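Local coordinates for protein ketosynthase (Streptomyces sp. MSC090213JE08, PDB 6KXD) that probably catalyses the condensation of a fatty acyl-ACP with malonyl-ACP to a 3-oxoacyl-ACP, extending the chain in a highly reducing type II polyketide synthase, at residues 276-288 / 389-403. Residues are numbered along the deposited sequence; the frame is centred on the assembly and turned at random.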
loop_
_atom_site.group_PDB
_atom_site.type_symbol
_atom_site.label_atom_id
_atom_site.label_comp_id
_atom_site.label_asym_id
_atom_site.label_seq_id
_atom_site.Cartn_x
_atom_site.Cartn_y
_atom_site.Cartn_z
ATOM N N GLY A 276 0.129 20.914 -0.871
ATOM C CA GLY A 276 -0.299 19.528 -0.913
ATOM C C GLY A 276 -1.065 19.129 0.339
ATOM O O GLY A 276 -2.170 18.570 0.291
ATOM N N ILE A 277 -0.515 19.452 1.508
ATOM C CA ILE A 277 -1.240 19.171 2.761
ATOM C C ILE A 277 -2.569 19.943 2.777
ATOM O O ILE A 277 -3.607 19.414 3.141
ATOM C CB ILE A 277 -0.383 19.490 3.991
ATOM C CG1 ILE A 277 0.930 18.704 3.981
ATOM C CG2 ILE A 277 -1.184 19.243 5.270
ATOM C CD1 ILE A 277 1.852 19.056 5.094
ATOM N N ALA A 278 -2.530 21.230 2.415
ATOM C CA ALA A 278 -3.724 22.050 2.463
ATOM C C ALA A 278 -4.808 21.463 1.543
ATOM O O ALA A 278 -5.963 21.363 1.909
ATOM C CB ALA A 278 -3.371 23.490 2.107
ATOM N N ARG A 279 -4.417 21.016 0.349
ATOM C CA ARG A 279 -5.373 20.411 -0.590
ATOM C C ARG A 279 -6.034 19.185 0.041
ATOM O O ARG A 279 -7.182 18.967 -0.113
ATOM C CB ARG A 279 -4.669 20.049 -1.899
ATOM C CG ARG A 279 -4.762 21.131 -2.964
ATOM C CD ARG A 279 -4.312 20.662 -4.351
ATOM N NE ARG A 279 -4.399 19.212 -4.561
ATOM C CZ ARG A 279 -5.496 18.545 -4.931
ATOM N NH1 ARG A 279 -6.623 19.175 -5.235
ATOM N NH2 ARG A 279 -5.452 17.227 -4.980
ATOM N N GLY A 280 -5.231 18.339 0.671
ATOM C CA GLY A 280 -5.730 17.150 1.338
ATOM C C GLY A 280 -6.743 17.480 2.415
ATOM O O GLY A 280 -7.805 16.881 2.489
ATOM N N ILE A 281 -6.420 18.485 3.225
ATOM C CA ILE A 281 -7.349 18.911 4.283
ATOM C C ILE A 281 -8.654 19.364 3.619
ATOM O O ILE A 281 -9.718 18.921 4.010
ATOM C CB ILE A 281 -6.712 19.985 5.188
ATOM C CG1 ILE A 281 -5.492 19.436 5.916
ATOM C CG2 ILE A 281 -7.734 20.536 6.174
ATOM C CD1 ILE A 281 -4.683 20.479 6.658
ATOM N N ARG A 282 -8.555 20.208 2.583
ATOM C CA ARG A 282 -9.755 20.758 1.985
ATOM C C ARG A 282 -10.590 19.642 1.364
ATOM O O ARG A 282 -11.797 19.677 1.430
ATOM C CB ARG A 282 -9.455 21.820 0.924
ATOM C CG ARG A 282 -8.799 23.077 1.465
ATOM C CD ARG A 282 -8.602 24.126 0.380
ATOM N NE ARG A 282 -7.684 25.182 0.792
ATOM C CZ ARG A 282 -8.047 26.272 1.443
ATOM N NH1 ARG A 282 -9.291 26.408 1.871
ATOM N NH2 ARG A 282 -7.168 27.236 1.642
ATOM N N LEU A 283 -9.932 18.661 0.734
ATOM C CA LEU A 283 -10.648 17.534 0.112
ATOM C C LEU A 283 -11.408 16.719 1.159
ATOM O O LEU A 283 -12.569 16.301 0.952
ATOM C CB LEU A 283 -9.633 16.677 -0.643
ATOM C CG LEU A 283 -9.206 17.242 -1.993
ATOM C CD1 LEU A 283 -7.962 16.529 -2.509
ATOM C CD2 LEU A 283 -10.345 17.145 -3.001
ATOM N N ALA A 284 -10.761 16.526 2.303
ATOM C CA ALA A 284 -11.301 15.795 3.381
ATOM C C ALA A 284 -12.535 16.505 3.955
ATOM O O ALA A 284 -13.583 15.881 4.218
ATOM C CB ALA A 284 -10.235 15.604 4.430
ATOM N N LEU A 285 -12.417 17.823 4.135
ATOM C CA LEU A 285 -13.561 18.575 4.658
ATOM C C LEU A 285 -14.726 18.490 3.661
ATOM O O LEU A 285 -15.852 18.285 4.046
ATOM C CB LEU A 285 -13.119 20.010 4.946
ATOM C CG LEU A 285 -11.986 20.187 5.954
ATOM C CD1 LEU A 285 -11.556 21.639 6.022
ATOM C CD2 LEU A 285 -12.347 19.679 7.330
ATOM N N ASP A 286 -14.427 18.588 2.357
ATOM C CA ASP A 286 -15.448 18.539 1.328
ATOM C C ASP A 286 -16.095 17.150 1.307
ATOM O O ASP A 286 -17.305 17.035 1.185
ATOM C CB ASP A 286 -14.921 18.904 -0.056
ATOM C CG ASP A 286 -16.042 18.951 -1.087
ATOM O OD1 ASP A 286 -16.919 19.840 -0.963
ATOM O OD2 ASP A 286 -16.060 18.080 -1.980
ATOM N N ASP A 287 -15.286 16.099 1.449
ATOM C CA ASP A 287 -15.817 14.757 1.458
ATOM C C ASP A 287 -16.672 14.532 2.706
ATOM O O ASP A 287 -17.654 13.838 2.631
ATOM C CB ASP A 287 -14.708 13.705 1.448
ATOM C CG ASP A 287 -15.228 12.299 1.264
ATOM O OD1 ASP A 287 -16.182 12.127 0.479
ATOM O OD2 ASP A 287 -14.693 11.381 1.900
ATOM N N ALA A 288 -16.205 15.066 3.830
ATOM C CA ALA A 288 -16.848 14.938 5.143
ATOM C C ALA A 288 -18.129 15.783 5.164
ATOM O O ALA A 288 -19.084 15.448 5.839
ATOM C CB ALA A 288 -15.882 15.360 6.217
ATOM N N GLN A 389 -10.137 15.994 12.782
ATOM C CA GLN A 389 -9.321 15.793 11.590
ATOM C C GLN A 389 -8.029 15.075 11.999
ATOM O O GLN A 389 -7.349 15.431 12.941
ATOM C CB GLN A 389 -9.090 17.133 10.901
ATOM C CG GLN A 389 -8.044 17.094 9.804
ATOM C CD GLN A 389 -7.849 18.480 9.239
ATOM O OE1 GLN A 389 -8.800 19.237 9.080
ATOM N NE2 GLN A 389 -6.617 18.824 8.932
ATOM N N ASN A 390 -7.721 14.003 11.277
ATOM C CA ASN A 390 -6.487 13.311 11.470
ATOM C C ASN A 390 -5.654 13.421 10.200
ATOM O O ASN A 390 -6.029 12.859 9.178
ATOM C CB ASN A 390 -6.758 11.838 11.770
ATOM C CG ASN A 390 -5.524 11.029 12.093
ATOM O OD1 ASN A 390 -4.724 11.426 12.955
ATOM N ND2 ASN A 390 -5.395 9.871 11.447
ATOM N N ASN A 391 -4.510 14.095 10.321
ATOM C CA ASN A 391 -3.635 14.381 9.264
ATOM C C ASN A 391 -2.569 13.302 9.153
ATOM O O ASN A 391 -2.117 12.694 10.128
ATOM C CB ASN A 391 -2.862 15.685 9.435
ATOM C CG ASN A 391 -3.707 16.927 9.265
ATOM O OD1 ASN A 391 -4.907 16.866 9.015
ATOM N ND2 ASN A 391 -3.063 18.074 9.393
ATOM N N SER A 392 -2.085 13.152 7.921
ATOM C CA SER A 392 -0.977 12.313 7.699
ATOM C C SER A 392 -0.376 12.712 6.364
ATOM O O SER A 392 -1.100 13.089 5.446
ATOM C CB SER A 392 -1.362 10.860 7.749
ATOM O OG SER A 392 -2.020 10.490 6.544
ATOM N N SER A 393 0.954 12.723 6.347
ATOM C CA SER A 393 1.745 13.037 5.209
ATOM C C SER A 393 2.834 11.985 5.183
ATOM O O SER A 393 3.131 11.391 6.218
ATOM C CB SER A 393 2.326 14.426 5.264
ATOM O OG SER A 393 1.283 15.378 5.228
ATOM N N ALA A 394 3.317 11.680 3.992
ATOM C CA ALA A 394 4.304 10.670 3.850
ATOM C C ALA A 394 5.287 11.121 2.791
ATOM O O ALA A 394 5.024 12.074 2.071
ATOM C CB ALA A 394 3.651 9.344 3.512
ATOM N N PHE A 395 6.361 10.360 2.689
ATOM C CA PHE A 395 7.279 10.416 1.538
ATOM C C PHE A 395 6.457 10.232 0.259
ATOM O O PHE A 395 5.266 9.848 0.329
ATOM C CB PHE A 395 8.377 9.384 1.670
ATOM C CG PHE A 395 9.466 9.731 2.650
ATOM C CD1 PHE A 395 9.337 10.807 3.523
ATOM C CD2 PHE A 395 10.629 8.975 2.685
ATOM C CE1 PHE A 395 10.370 11.130 4.388
ATOM C CE2 PHE A 395 11.644 9.281 3.582
ATOM C CZ PHE A 395 11.508 10.354 4.423
ATOM N N ALA A 396 7.082 10.621 -0.848
ATOM C CA ALA A 396 6.423 10.667 -2.204
ATOM C C ALA A 396 5.213 11.632 -2.265
ATOM O O ALA A 396 4.303 11.489 -3.107
ATOM C CB ALA A 396 6.027 9.263 -2.604
ATOM N N GLY A 397 5.163 12.605 -1.364
ATOM C CA GLY A 397 4.137 13.628 -1.342
ATOM C C GLY A 397 2.741 13.119 -1.068
ATOM O O GLY A 397 1.755 13.718 -1.484
ATOM N N ASN A 398 2.627 11.973 -0.399
ATOM C CA ASN A 398 1.389 11.336 -0.231
ATOM C C ASN A 398 0.739 11.914 1.019
ATOM O O ASN A 398 1.306 11.775 2.109
ATOM C CB ASN A 398 1.575 9.842 -0.026
ATOM C CG ASN A 398 1.867 9.064 -1.298
ATOM O OD1 ASN A 398 1.808 7.851 -1.246
ATOM N ND2 ASN A 398 2.126 9.708 -2.430
ATOM N N ASN A 399 -0.386 12.584 0.850
ATOM C CA ASN A 399 -1.117 13.100 1.966
ATOM C C ASN A 399 -2.486 12.445 2.026
ATOM O O ASN A 399 -3.161 12.272 0.993
ATOM C CB ASN A 399 -1.312 14.614 1.888
ATOM C CG ASN A 399 -0.025 15.358 1.660
ATOM O OD1 ASN A 399 0.852 15.400 2.528
ATOM N ND2 ASN A 399 0.103 15.947 0.469
ATOM N N ALA A 400 -2.910 12.121 3.245
ATOM C CA ALA A 400 -4.212 11.620 3.529
ATOM C C ALA A 400 -4.707 12.245 4.842
ATOM O O ALA A 400 -4.042 12.176 5.853
ATOM C CB ALA A 400 -4.201 10.120 3.656
ATOM N N VAL A 401 -5.915 12.773 4.780
ATOM C CA VAL A 401 -6.564 13.437 5.897
ATOM C C VAL A 401 -7.915 12.775 6.102
ATOM O O VAL A 401 -8.676 12.583 5.142
ATOM C CB VAL A 401 -6.694 14.942 5.608
ATOM C CG1 VAL A 401 -7.401 15.629 6.760
ATOM C CG2 VAL A 401 -5.336 15.547 5.318
ATOM N N LEU A 402 -8.176 12.357 7.344
ATOM C CA LEU A 402 -9.355 11.652 7.718
ATOM C C LEU A 402 -10.160 12.501 8.704
ATOM O O LEU A 402 -9.561 13.102 9.593
ATOM C CB LEU A 402 -8.912 10.346 8.367
ATOM C CG LEU A 402 -9.986 9.494 9.030
ATOM C CD1 LEU A 402 -10.849 8.823 7.981
ATOM C CD2 LEU A 402 -9.346 8.465 9.955
ATOM N N ILE A 403 -11.473 12.520 8.491
ATOM C CA ILE A 403 -12.421 13.247 9.332
ATOM C C ILE A 403 -13.374 12.227 9.936
ATOM O O ILE A 403 -14.098 11.522 9.203
ATOM C CB ILE A 403 -13.204 14.330 8.573
ATOM C CG1 ILE A 403 -12.346 15.251 7.699
ATOM C CG2 ILE A 403 -14.052 15.123 9.555
ATOM C CD1 ILE A 403 -11.321 16.083 8.415
#
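The amide of Asn399 lies with one face under the first turn of helix segment 276-288. The peptide group between Gly276 and Ile277 sits over that face, roughly parallel to it, with Gly276 C 3.4 Å from Asn399 ND2. Ile277 CG1 covers the oxygen end of the same face, 3.6 Å from Asn399 OD1. The ends of the amide are taken by hydrogen bonds: Ser393 OG donates to Asn399 OD1 (2.7 Å), tilted 17° from the carbonyl plane, and Asn399 ND2 is hydrogen-bonded to Asp265.

The Gln389 side chain crosses that of Ile281 at about a right angle. Ile281 CG1 and CG2 approach one side of the Gln389 amide plane, well off the normal, at its OE1/NE2 end. The extended Gln389 chain, with CG anti to the backbone N (chi1 169°), carries the amide up to the helix. Ile281 CG1 comes within 3.3 Å of Gln389 NE2. That nitrogen donates nearly in its own amide plane to a lone pair of Asn391 OD1 (2.6 Å). Gln389 OE1 is hydrogen-bonded to Tyr320, and Asn391 ND2 to Glu312.

Beside the amides the contact is apolar. Val401 CG1 packs on Ala284 CB at 3.7 Å. Toward the helix C-terminus, Ile403 packs on Ala284, Leu285 and Ala288.

The helix thus lies on one face of an antiparallel hairpin in the thiolase-like fold. Ala400 and Leu402 face helix 172-185 on the other side. Hydrogen bonds fix the rotation of the buried amides. Against the hairpin the helix is held by van der Waals packing, while polar anchors such as Gly276 O to Ser263 and Asp287 to Arg185 lie outside it.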